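Local atomic coordinates of viral structural protein 4 (Bombyx mori cytoplasmic polyhedrosis virus, PDB entry 6TZ0), a protein that binds GTP through a probable P-loop NTPase domain and accompanies the RNA-dependent RNA polymerase of a transcribing double-stranded RNA virus. Residues Phe229-Arg234 / Lys315-Lys320; Val267-Asn272 / Gly297-Ala302; Ile303-Ser308 / Ile510-Gln515; Thr503-Arg508 / Thr543-Phe548. All coordinates share one frame; numbering follows the deposited sequence.

Interaction 1: Phe229-Arg234 / Lys315-Lys320; sequences FNNTGR and KISPHK
Asn231 and Ser317 make the polar join between Phe229-Arg234 and Lys315-Lys320. The amide nitrogen ND2 of Asn231 donates to Ser317 OG at 3.0 Å, with an N-H...O angle of 155°, and the hydroxyl oxygen sits 10° out of the amide plane. Asn231 brings its amide there because CG is turned away from the backbone N (chi1 -162°). ND2 has a second acceptor in Glu207 OE2, on strand 204-208, which helps to fix the rotation of the amide. The other branch of the same amide, OD1, approaches the CD edge of the proline that follows the serine, 3.7 Å from Pro318 CD; the two side chains run at a slant to each other.

The contact joins two sheets at their margins. Strand 226-230, paired in parallel with strand 204-208, comes up beside strand 313-319, an outermost strand of a four-stranded antiparallel sheet, and no ladder of backbone bonds links them.

Phe229 turns the edge of its ring to this strand. CZ comes 3.5 Å from Pro318 O, which lies near the ring plane, so the weakly positive ring hydrogens face the carbonyl oxygen. Within the first segment, Asn230 OD1 accepts from Thr232 OG1 at 2.7 Å, on a lone pair in the carbonyl plane, while Asn230 ND2 binds Asp236 OD1, linking the turn to the start of helix 236-242.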
loop_
_atom_site.group_PDB
_atom_site.type_symbol
_atom_site.label_atom_id
_atom_site.label_comp_id
_atom_site.label_asym_id
_atom_site.label_seq_id
_atom_site.Cartn_x
_atom_site.Cartn_y
_atom_site.Cartn_z
ATOM N N PHE B 229 -19.189 -44.647 33.121
ATOM C CA PHE B 229 -18.197 -43.686 33.583
ATOM C C PHE B 229 -17.865 -43.997 35.037
ATOM O O PHE B 229 -18.635 -43.675 35.943
ATOM C CB PHE B 229 -18.704 -42.264 33.398
ATOM C CG PHE B 229 -17.817 -41.225 33.993
ATOM C CD1 PHE B 229 -16.497 -41.117 33.605
ATOM C CD2 PHE B 229 -18.321 -40.303 34.883
ATOM C CE1 PHE B 229 -15.685 -40.153 34.149
ATOM C CE2 PHE B 229 -17.517 -39.327 35.419
ATOM C CZ PHE B 229 -16.199 -39.252 35.050
ATOM N N ASN B 230 -16.710 -44.618 35.250
ATOM C CA ASN B 230 -16.257 -45.010 36.580
ATOM C C ASN B 230 -15.713 -43.783 37.302
ATOM O O ASN B 230 -14.653 -43.261 36.948
ATOM C CB ASN B 230 -15.195 -46.097 36.458
ATOM C CG ASN B 230 -14.840 -46.735 37.780
ATOM O OD1 ASN B 230 -15.394 -46.405 38.823
ATOM N ND2 ASN B 230 -13.894 -47.654 37.740
ATOM N N ASN B 231 -16.420 -43.337 38.329
ATOM C CA ASN B 231 -16.010 -42.210 39.155
ATOM C C ASN B 231 -16.116 -42.600 40.621
ATOM O O ASN B 231 -16.551 -41.824 41.472
ATOM C CB ASN B 231 -16.857 -40.981 38.838
ATOM C CG ASN B 231 -16.232 -39.689 39.328
ATOM O OD1 ASN B 231 -15.155 -39.687 39.916
ATOM N ND2 ASN B 231 -16.917 -38.580 39.089
ATOM N N THR B 232 -15.741 -43.833 40.931
ATOM C CA THR B 232 -15.832 -44.350 42.284
ATOM C C THR B 232 -14.524 -44.253 43.052
ATOM O O THR B 232 -14.518 -44.486 44.263
ATOM C CB THR B 232 -16.287 -45.809 42.248
ATOM O OG1 THR B 232 -15.324 -46.586 41.531
ATOM C CG2 THR B 232 -17.616 -45.918 41.542
ATOM N N GLY B 233 -13.428 -43.908 42.385
ATOM C CA GLY B 233 -12.135 -43.915 43.031
ATOM C C GLY B 233 -11.515 -45.282 43.154
ATOM O O GLY B 233 -10.534 -45.443 43.882
ATOM N N ARG B 234 -12.056 -46.274 42.460
ATOM C CA ARG B 234 -11.585 -47.645 42.535
ATOM C C ARG B 234 -11.199 -48.117 41.140
ATOM O O ARG B 234 -11.476 -47.457 40.139
ATOM C CB ARG B 234 -12.658 -48.549 43.153
ATOM C CG ARG B 234 -13.013 -48.143 44.575
ATOM C CD ARG B 234 -14.107 -48.987 45.194
ATOM N NE ARG B 234 -13.664 -50.351 45.450
ATOM C CZ ARG B 234 -14.449 -51.306 45.931
ATOM N NH1 ARG B 234 -15.713 -51.041 46.216
ATOM N NH2 ARG B 234 -13.966 -52.521 46.140
ATOM N N LYS B 315 -13.098 -31.993 45.396
ATOM C CA LYS B 315 -13.466 -33.127 44.558
ATOM C C LYS B 315 -12.481 -33.246 43.400
ATOM O O LYS B 315 -12.101 -32.235 42.810
ATOM C CB LYS B 315 -14.891 -32.953 44.020
ATOM C CG LYS B 315 -15.431 -34.139 43.269
ATOM C CD LYS B 315 -16.860 -33.893 42.844
ATOM C CE LYS B 315 -17.410 -35.073 42.077
ATOM N NZ LYS B 315 -18.809 -34.834 41.642
ATOM N N ILE B 316 -12.066 -34.478 43.090
ATOM C CA ILE B 316 -11.279 -34.787 41.896
ATOM C C ILE B 316 -11.965 -35.917 41.143
ATOM O O ILE B 316 -12.219 -36.982 41.714
ATOM C CB ILE B 316 -9.830 -35.196 42.220
ATOM C CG1 ILE B 316 -9.048 -34.046 42.815
ATOM C CG2 ILE B 316 -9.092 -35.615 40.972
ATOM C CD1 ILE B 316 -7.687 -34.452 43.312
ATOM N N SER B 317 -12.246 -35.694 39.866
ATOM C CA SER B 317 -12.807 -36.702 38.987
ATOM C C SER B 317 -11.954 -36.816 37.735
ATOM O O SER B 317 -11.273 -35.858 37.359
ATOM C CB SER B 317 -14.247 -36.343 38.598
ATOM O OG SER B 317 -15.075 -36.267 39.741
ATOM N N PRO B 318 -11.945 -37.980 37.083
ATOM C CA PRO B 318 -11.298 -38.073 35.770
ATOM C C PRO B 318 -12.067 -37.287 34.723
ATOM O O PRO B 318 -13.300 -37.277 34.708
ATOM C CB PRO B 318 -11.325 -39.573 35.468
ATOM C CG PRO B 318 -11.456 -40.216 36.782
ATOM C CD PRO B 318 -12.305 -39.308 37.597
ATOM N N HIS B 319 -11.328 -36.616 33.848
ATOM C CA HIS B 319 -11.934 -35.737 32.864
ATOM C C HIS B 319 -11.103 -35.827 31.595
ATOM O O HIS B 319 -9.983 -36.331 31.610
ATOM C CB HIS B 319 -12.015 -34.303 33.397
ATOM C CG HIS B 319 -12.872 -33.397 32.576
ATOM N ND1 HIS B 319 -14.247 -33.425 32.629
ATOM C CD2 HIS B 319 -12.551 -32.462 31.653
ATOM C CE1 HIS B 319 -14.735 -32.528 31.793
ATOM N NE2 HIS B 319 -13.726 -31.938 31.181
ATOM N N LYS B 320 -11.672 -35.370 30.484
ATOM C CA LYS B 320 -10.969 -35.387 29.209
ATOM C C LYS B 320 -9.811 -34.393 29.204
ATOM O O LYS B 320 -9.905 -33.308 29.781
ATOM C CB LYS B 320 -11.947 -35.062 28.086
ATOM C CG LYS B 320 -11.362 -35.162 26.716
ATOM C CD LYS B 320 -12.350 -34.839 25.651
ATOM C CE LYS B 320 -11.670 -34.926 24.317
ATOM N NZ LYS B 320 -10.655 -33.854 24.171
#

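Interaction 2: Val267-Asn272 / Gly297-Ala302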
loop_
_atom_site.group_PDB
_atom_site.type_symbol
_atom_site.label_atom_id
_atom_site.label_comp_id
_atom_site.label_asym_id
_atom_site.label_seq_id
_atom_site.Cartn_x
_atom_site.Cartn_y
_atom_site.Cartn_z
ATOM N N VAL B 267 -13.562 -23.066 42.782
ATOM C CA VAL B 267 -12.800 -22.896 41.551
ATOM C C VAL B 267 -12.600 -24.262 40.910
ATOM O O VAL B 267 -12.177 -25.204 41.586
ATOM C CB VAL B 267 -11.443 -22.216 41.826
ATOM C CG1 VAL B 267 -10.643 -22.067 40.554
ATOM C CG2 VAL B 267 -11.638 -20.868 42.487
ATOM N N THR B 268 -12.887 -24.371 39.613
ATOM C CA THR B 268 -12.675 -25.611 38.873
ATOM C C THR B 268 -11.431 -25.527 37.994
ATOM O O THR B 268 -11.217 -24.536 37.292
ATOM C CB THR B 268 -13.884 -25.953 38.005
ATOM O OG1 THR B 268 -14.078 -24.923 37.034
ATOM C CG2 THR B 268 -15.129 -26.065 38.853
ATOM N N MET B 269 -10.627 -26.590 38.019
ATOM C CA MET B 269 -9.344 -26.639 37.330
ATOM C C MET B 269 -9.231 -27.910 36.500
ATOM O O MET B 269 -9.356 -29.012 37.035
ATOM C CB MET B 269 -8.189 -26.592 38.333
ATOM C CG MET B 269 -6.815 -26.569 37.702
ATOM S SD MET B 269 -5.517 -26.652 38.938
ATOM C CE MET B 269 -5.603 -25.010 39.626
ATOM N N MET B 270 -8.965 -27.755 35.206
ATOM C CA MET B 270 -8.703 -28.877 34.313
ATOM C C MET B 270 -7.203 -29.120 34.244
ATOM O O MET B 270 -6.428 -28.182 34.040
ATOM C CB MET B 270 -9.259 -28.606 32.917
ATOM C CG MET B 270 -10.759 -28.501 32.869
ATOM S SD MET B 270 -11.382 -28.024 31.251
ATOM C CE MET B 270 -11.136 -29.532 30.344
ATOM N N VAL B 271 -6.794 -30.375 34.426
ATOM C CA VAL B 271 -5.388 -30.759 34.503
ATOM C C VAL B 271 -5.135 -31.879 33.501
ATOM O O VAL B 271 -5.939 -32.809 33.385
ATOM C CB VAL B 271 -5.002 -31.198 35.937
ATOM C CG1 VAL B 271 -3.565 -31.661 36.025
ATOM C CG2 VAL B 271 -5.202 -30.076 36.914
ATOM N N ASN B 272 -4.011 -31.799 32.782
ATOM C CA ASN B 272 -3.616 -32.804 31.801
ATOM C C ASN B 272 -2.778 -33.919 32.395
ATOM O O ASN B 272 -1.909 -34.460 31.708
ATOM C CB ASN B 272 -2.850 -32.163 30.648
ATOM C CG ASN B 272 -3.722 -31.341 29.768
ATOM O OD1 ASN B 272 -3.583 -30.132 29.694
ATOM N ND2 ASN B 272 -4.619 -31.993 29.071
ATOM N N GLY B 297 -2.116 -27.232 34.399
ATOM C CA GLY B 297 -3.462 -26.852 34.783
ATOM C C GLY B 297 -3.932 -25.574 34.115
ATOM O O GLY B 297 -3.129 -24.718 33.748
ATOM N N VAL B 298 -5.253 -25.460 33.954
ATOM C CA VAL B 298 -5.921 -24.260 33.450
ATOM C C VAL B 298 -7.183 -24.053 34.277
ATOM O O VAL B 298 -8.024 -24.953 34.360
ATOM C CB VAL B 298 -6.291 -24.356 31.955
ATOM C CG1 VAL B 298 -7.132 -23.172 31.543
ATOM C CG2 VAL B 298 -5.068 -24.397 31.078
ATOM N N ILE B 299 -7.327 -22.878 34.879
ATOM C CA ILE B 299 -8.537 -22.540 35.620
ATOM C C ILE B 299 -9.622 -22.092 34.651
ATOM O O ILE B 299 -9.400 -21.218 33.807
ATOM C CB ILE B 299 -8.239 -21.468 36.678
ATOM C CG1 ILE B 299 -7.442 -22.094 37.815
ATOM C CG2 ILE B 299 -9.504 -20.830 37.204
ATOM C CD1 ILE B 299 -6.882 -21.108 38.774
ATOM N N THR B 300 -10.806 -22.692 34.770
ATOM C CA THR B 300 -11.903 -22.473 33.841
ATOM C C THR B 300 -12.884 -21.408 34.318
ATOM O O THR B 300 -14.047 -21.424 33.908
ATOM C CB THR B 300 -12.640 -23.785 33.595
ATOM O OG1 THR B 300 -13.215 -24.239 34.823
ATOM C CG2 THR B 300 -11.679 -24.840 33.102
ATOM N N ASP B 301 -12.448 -20.488 35.166
ATOM C CA ASP B 301 -13.315 -19.460 35.719
ATOM C C ASP B 301 -12.890 -18.085 35.228
ATOM O O ASP B 301 -11.835 -17.912 34.617
ATOM C CB ASP B 301 -13.294 -19.495 37.245
ATOM C CG ASP B 301 -13.984 -20.711 37.803
ATOM O OD1 ASP B 301 -14.902 -21.236 37.143
ATOM O OD2 ASP B 301 -13.611 -21.138 38.909
ATOM N N ALA B 302 -13.732 -17.099 35.517
ATOM C CA ALA B 302 -13.431 -15.730 35.145
ATOM C C ALA B 302 -12.334 -15.165 36.033
ATOM O O ALA B 302 -12.135 -15.601 37.166
ATOM C CB ALA B 302 -14.677 -14.856 35.250
#
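Met270 and Val298 form the hydrogen-bonded pair of an antiparallel ladder in which the axes of 267-271 and 297-299 approach to 4.7 Å, their N-to-C directions 150° apart. Met270 N donates to Val298 O at 3.1 Å, and Val298 N returns a bond to Met270 O at 3.0 Å. A further backbone bond, Thr300 N to Thr268 O, carries the ladder one step past the end of the shorter strand.

Beside it the hydroxyls of Thr268 and Thr300 meet, their side chains crossing near a right angle. The methyl CG2 of Thr300 turns instead to Met270 SD, at 3.7 Å. On the face carrying Met269 and Ile299, the bent end of Met269 (chi3 -73°) brings CE to 3.9 Å from Ile299 CG1, and Ile299 CG2 lies 3.7 Å from Val267 CG1. Gly297 CA gives a C-H...O contact to Met270 O.

Farther out, strand 255-261 pairs with the other edge of strand 266-271, Leu293 of helix 290-296 packs on Met269 and Val271, and Arg595 of the RNA-dependent RNA polymerase packs on Val267 and Asp301.

Asp301 OD2 accepts a weak bond from Thr268 N, at 3.4 Å, so the backbone ladder and apolar packing probably supply most of the cohesion.

Interaction 3: Ile303-Ser308 / Ile510-Gln515; sequences IPSGIS and INDTTQ
Asp512 pushes its side chain against the irregular loop Ile303-Ser308, and most of its side-chain atoms meet backbone or proline there. CB has two carbonyl oxygens close by, Ser305 O at 3.3 Å and Ile307 O at 3.6 Å. The step to CG runs anti to the backbone N (chi1 -160°), which carries the carboxylate along the loop past Ser305, with CG 3.2 Å from Ser305 O. At the tip, OD1 reaches Pro304 CB at 3.3 Å and approaches Ser305 O to 2.9 Å. OD1 of Asp512 and O of Ser305 are both acceptors, and the pair is not a hydrogen bond. OD2 stays farther from the loop.

Ser305 O is already taken by Ile307 N, across an inverse gamma turn centred on Gly306. Alongside, Gln515 lays its CG 3.7 Å from Ser308 CB, while its amide turns to Arg518 and Asp519 of its own helix region. Ile307 also packs on Ile299, which ties the loop to the antiparallel sheet.

Asp512 occupies the N-cap position of helix 513-518, and the segment follows strand 504-507 of the parallel sheet of the probable P-loop domain. The side chain of Asp512 lies about 9 Å from Gly356, a GTP-binding residue, which places it near a probable P-loop nucleotide site, not in contact with it.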
loop_
_atom_site.group_PDB
_atom_site.type_symbol
_atom_site.label_atom_id
_atom_site.label_comp_id
_atom_site.label_asym_id
_atom_site.label_seq_id
_atom_site.Cartn_x
_atom_site.Cartn_y
_atom_site.Cartn_z
ATOM N N ILE B 303 -11.615 -14.182 35.507
ATOM C CA ILE B 303 -10.605 -13.494 36.299
ATOM C C ILE B 303 -11.255 -12.282 36.959
ATOM O O ILE B 303 -12.015 -11.549 36.310
ATOM C CB ILE B 303 -9.373 -13.134 35.449
ATOM C CG1 ILE B 303 -9.762 -12.373 34.186
ATOM C CG2 ILE B 303 -8.620 -14.379 35.054
ATOM C CD1 ILE B 303 -8.581 -11.834 33.423
ATOM N N PRO B 304 -11.034 -12.052 38.261
ATOM C CA PRO B 304 -10.233 -12.853 39.193
ATOM C C PRO B 304 -10.954 -14.078 39.753
ATOM O O PRO B 304 -12.076 -13.987 40.228
ATOM C CB PRO B 304 -9.924 -11.860 40.313
ATOM C CG PRO B 304 -11.050 -10.921 40.300
ATOM C CD PRO B 304 -11.483 -10.791 38.872
ATOM N N SER B 305 -10.305 -15.230 39.663
ATOM C CA SER B 305 -10.764 -16.435 40.337
ATOM C C SER B 305 -9.982 -16.585 41.629
ATOM O O SER B 305 -8.760 -16.731 41.598
ATOM C CB SER B 305 -10.545 -17.662 39.459
ATOM O OG SER B 305 -9.161 -17.918 39.314
ATOM N N GLY B 306 -10.678 -16.583 42.758
ATOM C CA GLY B 306 -10.000 -16.474 44.038
ATOM C C GLY B 306 -9.275 -17.701 44.549
ATOM O O GLY B 306 -9.425 -18.068 45.715
ATOM N N ILE B 307 -8.482 -18.343 43.691
ATOM C CA ILE B 307 -7.599 -19.410 44.131
ATOM C C ILE B 307 -6.451 -18.788 44.919
ATOM O O ILE B 307 -6.054 -17.638 44.684
ATOM C CB ILE B 307 -7.112 -20.226 42.914
ATOM C CG1 ILE B 307 -6.521 -21.574 43.319
ATOM C CG2 ILE B 307 -6.130 -19.452 42.048
ATOM C CD1 ILE B 307 -7.543 -22.551 43.757
ATOM N N SER B 308 -5.957 -19.514 45.916
ATOM C CA SER B 308 -4.925 -18.980 46.791
ATOM C C SER B 308 -4.143 -20.139 47.382
ATOM O O SER B 308 -4.418 -21.306 47.100
ATOM C CB SER B 308 -5.524 -18.098 47.890
ATOM O OG SER B 308 -6.327 -18.848 48.777
ATOM N N ILE B 510 -2.252 -20.661 36.444
ATOM C CA ILE B 510 -3.266 -20.846 37.470
ATOM C C ILE B 510 -2.915 -20.007 38.696
ATOM O O ILE B 510 -2.645 -20.524 39.785
ATOM C CB ILE B 510 -3.378 -22.341 37.820
ATOM C CG1 ILE B 510 -1.988 -22.957 38.011
ATOM C CG2 ILE B 510 -4.069 -23.091 36.716
ATOM C CD1 ILE B 510 -2.000 -24.065 38.967
ATOM N N ASN B 511 -3.050 -18.700 38.583
ATOM C CA ASN B 511 -2.625 -17.841 39.678
ATOM C C ASN B 511 -3.485 -16.599 39.678
ATOM O O ASN B 511 -3.532 -15.872 38.684
ATOM C CB ASN B 511 -1.144 -17.465 39.579
ATOM C CG ASN B 511 -0.222 -18.584 40.010
ATOM O OD1 ASN B 511 0.550 -19.110 39.218
ATOM N ND2 ASN B 511 -0.307 -18.957 41.278
ATOM N N ASP B 512 -4.165 -16.370 40.787
ATOM C CA ASP B 512 -4.814 -15.093 41.011
ATOM C C ASP B 512 -3.689 -14.148 41.400
ATOM O O ASP B 512 -3.177 -14.207 42.519
ATOM C CB ASP B 512 -5.886 -15.222 42.084
ATOM C CG ASP B 512 -6.898 -14.112 42.023
ATOM O OD1 ASP B 512 -7.674 -14.099 41.054
ATOM O OD2 ASP B 512 -6.950 -13.273 42.936
ATOM N N THR B 513 -3.272 -13.310 40.446
ATOM C CA THR B 513 -2.065 -12.507 40.601
ATOM C C THR B 513 -2.219 -11.467 41.700
ATOM O O THR B 513 -1.280 -11.215 42.463
ATOM C CB THR B 513 -1.722 -11.835 39.277
ATOM O OG1 THR B 513 -2.835 -11.048 38.842
ATOM C CG2 THR B 513 -1.398 -12.871 38.225
ATOM N N THR B 514 -3.412 -10.894 41.826
ATOM C CA THR B 514 -3.686 -9.953 42.899
ATOM C C THR B 514 -3.827 -10.628 44.255
ATOM O O THR B 514 -3.801 -9.934 45.274
ATOM C CB THR B 514 -4.945 -9.150 42.572
ATOM O OG1 THR B 514 -5.161 -8.165 43.586
ATOM C CG2 THR B 514 -6.143 -10.052 42.492
ATOM N N GLN B 515 -3.973 -11.950 44.298
ATOM C CA GLN B 515 -3.998 -12.695 45.549
ATOM C C GLN B 515 -2.628 -13.237 45.905
ATOM O O GLN B 515 -2.290 -13.343 47.085
ATOM C CB GLN B 515 -5.001 -13.846 45.454
ATOM C CG GLN B 515 -5.313 -14.554 46.747
ATOM C CD GLN B 515 -6.063 -13.671 47.715
ATOM O OE1 GLN B 515 -6.920 -12.889 47.312
ATOM N NE2 GLN B 515 -5.758 -13.800 48.999
#

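Interaction 4: Thr503-Arg508 / Thr543-Phe548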
loop_
_atom_site.group_PDB
_atom_site.type_symbol
_atom_site.label_atom_id
_atom_site.label_comp_id
_atom_site.label_asym_id
_atom_site.label_seq_id
_atom_site.Cartn_x
_atom_site.Cartn_y
_atom_site.Cartn_z
ATOM N N THR B 503 8.137 -13.439 17.238
ATOM C CA THR B 503 7.259 -14.282 18.038
ATOM C C THR B 503 7.188 -13.717 19.447
ATOM O O THR B 503 8.134 -13.865 20.224
ATOM C CB THR B 503 7.762 -15.723 18.072
ATOM O OG1 THR B 503 9.127 -15.732 18.496
ATOM C CG2 THR B 503 7.648 -16.386 16.718
ATOM N N THR B 504 6.073 -13.081 19.777
ATOM C CA THR B 504 5.793 -12.665 21.142
ATOM C C THR B 504 4.435 -13.199 21.568
ATOM O O THR B 504 3.442 -13.046 20.850
ATOM C CB THR B 504 5.888 -11.135 21.297
ATOM O OG1 THR B 504 5.344 -10.729 22.558
ATOM C CG2 THR B 504 5.231 -10.399 20.173
ATOM N N VAL B 505 4.415 -13.870 22.715
ATOM C CA VAL B 505 3.224 -14.510 23.245
ATOM C C VAL B 505 2.904 -13.887 24.592
ATOM O O VAL B 505 3.702 -13.153 25.169
ATOM C CB VAL B 505 3.389 -16.033 23.385
ATOM C CG1 VAL B 505 3.635 -16.658 22.044
ATOM C CG2 VAL B 505 4.518 -16.354 24.336
ATOM N N LEU B 506 1.718 -14.204 25.097
ATOM C CA LEU B 506 1.312 -13.809 26.433
ATOM C C LEU B 506 0.994 -15.066 27.225
ATOM O O LEU B 506 0.280 -15.946 26.739
ATOM C CB LEU B 506 0.114 -12.860 26.387
ATOM C CG LEU B 506 -0.220 -12.031 27.628
ATOM C CD1 LEU B 506 -0.765 -10.702 27.186
ATOM C CD2 LEU B 506 -1.235 -12.704 28.506
ATOM N N LEU B 507 1.516 -15.135 28.441
ATOM C CA LEU B 507 1.398 -16.308 29.291
ATOM C C LEU B 507 0.322 -16.108 30.349
ATOM O O LEU B 507 0.251 -15.057 30.989
ATOM C CB LEU B 507 2.754 -16.601 29.941
ATOM C CG LEU B 507 3.014 -17.720 30.946
ATOM C CD1 LEU B 507 4.379 -18.282 30.760
ATOM C CD2 LEU B 507 2.979 -17.119 32.317
ATOM N N ARG B 508 -0.514 -17.128 30.529
ATOM C CA ARG B 508 -1.457 -17.195 31.634
ATOM C C ARG B 508 -1.193 -18.464 32.425
ATOM O O ARG B 508 -0.868 -19.501 31.847
ATOM C CB ARG B 508 -2.908 -17.200 31.153
ATOM C CG ARG B 508 -3.343 -16.002 30.351
ATOM C CD ARG B 508 -3.422 -14.740 31.171
ATOM N NE ARG B 508 -3.912 -13.625 30.368
ATOM C CZ ARG B 508 -5.174 -13.227 30.338
ATOM N NH1 ARG B 508 -6.068 -13.833 31.097
ATOM N NH2 ARG B 508 -5.538 -12.212 29.572
ATOM N N THR B 543 -0.877 -13.392 21.277
ATOM C CA THR B 543 -1.498 -14.708 21.351
ATOM C C THR B 543 -1.303 -15.304 22.738
ATOM O O THR B 543 -0.197 -15.293 23.281
ATOM C CB THR B 543 -0.914 -15.648 20.299
ATOM O OG1 THR B 543 0.419 -15.999 20.668
ATOM C CG2 THR B 543 -0.863 -14.965 18.963
ATOM N N THR B 544 -2.384 -15.805 23.319
ATOM C CA THR B 544 -2.367 -16.305 24.683
ATOM C C THR B 544 -1.956 -17.769 24.689
ATOM O O THR B 544 -2.524 -18.583 23.958
ATOM C CB THR B 544 -3.740 -16.129 25.327
ATOM O OG1 THR B 544 -4.081 -14.739 25.330
ATOM C CG2 THR B 544 -3.730 -16.629 26.743
ATOM N N VAL B 545 -0.950 -18.094 25.498
ATOM C CA VAL B 545 -0.366 -19.427 25.552
ATOM C C VAL B 545 -0.336 -19.869 27.010
ATOM O O VAL B 545 0.035 -19.085 27.888
ATOM C CB VAL B 545 1.053 -19.445 24.946
ATOM C CG1 VAL B 545 1.645 -20.812 25.009
ATOM C CG2 VAL B 545 1.041 -18.994 23.510
ATOM N N TYR B 546 -0.747 -21.112 27.273
ATOM C CA TYR B 546 -0.636 -21.748 28.576
ATOM C C TYR B 546 0.652 -22.559 28.658
ATOM O O TYR B 546 1.262 -22.858 27.629
ATOM C CB TYR B 546 -1.853 -22.636 28.823
ATOM C CG TYR B 546 -3.126 -21.860 29.020
ATOM C CD1 TYR B 546 -3.326 -21.110 30.167
ATOM C CD2 TYR B 546 -4.147 -21.923 28.092
ATOM C CE1 TYR B 546 -4.484 -20.406 30.356
ATOM C CE2 TYR B 546 -5.315 -21.229 28.281
ATOM C CZ TYR B 546 -5.481 -20.474 29.415
ATOM O OH TYR B 546 -6.647 -19.778 29.607
ATOM N N PRO B 547 1.121 -22.901 29.872
ATOM C CA PRO B 547 2.361 -23.694 29.982
ATOM C C PRO B 547 2.329 -25.075 29.341
ATOM O O PRO B 547 3.350 -25.498 28.776
ATOM C CB PRO B 547 2.564 -23.786 31.498
ATOM C CG PRO B 547 1.977 -22.563 32.013
ATOM C CD PRO B 547 0.781 -22.288 31.172
ATOM N N PHE B 548 1.204 -25.796 29.400
ATOM C CA PHE B 548 1.177 -27.122 28.787
ATOM C C PHE B 548 1.231 -27.018 27.272
ATOM O O PHE B 548 1.724 -27.931 26.607
ATOM C CB PHE B 548 -0.057 -27.915 29.244
ATOM C CG PHE B 548 -1.345 -27.509 28.577
ATOM C CD1 PHE B 548 -2.048 -26.404 29.012
ATOM C CD2 PHE B 548 -1.883 -28.275 27.554
ATOM C CE1 PHE B 548 -3.226 -26.042 28.402
ATOM C CE2 PHE B 548 -3.063 -27.916 26.944
ATOM C CZ PHE B 548 -3.735 -26.806 27.371
#
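Strands 504-507 and 543-545 run parallel in sense but strongly twisted, their short axes 4.6 Å apart at 51°. Leu506 uses both its N and its O: the N donates to Thr543 O at 2.9 Å, and the O accepts from Val545 N at 2.8 Å. A weak third bond, Arg508 N to Val545 O at 3.3 Å, continues the parallel pattern to the end of the ladder. C-H...O contacts from Thr544 CA to Leu506 O and from Leu507 CA to Val545 O fill in between.

On the face of Val505 and Val545, Val545 CG2 touches Val505 CB at 3.8 Å, and Val505 CG1 faces Thr543 OG1. Past the end of strand 504-507, Arg508 bends at chi2 (-69°); its CG meets Thr544 CG2 at 3.7 Å, on the face of Leu506 and Thr544, and the guanidinium has Leu506 CD2 at its edge. Arg508 CB packs on Tyr546 CE1 at 3.7 Å, and Arg508 O abuts Pro547 CD at 3.3 Å as helix 547-556 begins.

Strand 543-545 is an edge strand of the parallel sheet within this chain, and Leu507 packs on Lys359, a GTP-binding residue of the probable P-loop. Arg377 of the RNA-dependent RNA polymerase gives a weak bond to Thr544 O. Backbone bonding thus sets the register, and the valine pair and the Arg508-Thr544 contact add side-chain packing to it.

Interactions 1 and 2 reach the same antiparallel sheet, in the order 297-299, 266-271, 255-261, 313-319, with centres about 16 Å apart; along the chain interaction 2 is nested within the loop closed by interaction 1. Interaction 4 belongs to the parallel sheet that carries the GTP-binding P-loop region. Interaction 3, its centre about 11 Å from that of interaction 2 and about 18 Å from that of interaction 4, joins the loop after strand 297-299 to the segment following strand 504-507, and its segments alternate with those of interactions 1 and 4. Val298 also packs on Tyr546 and Phe548. The antiparallel sheet is thereby docked on the probable nucleotide-binding domain, and interactions 2, 3 and 4 all adjoin the polymerase chain.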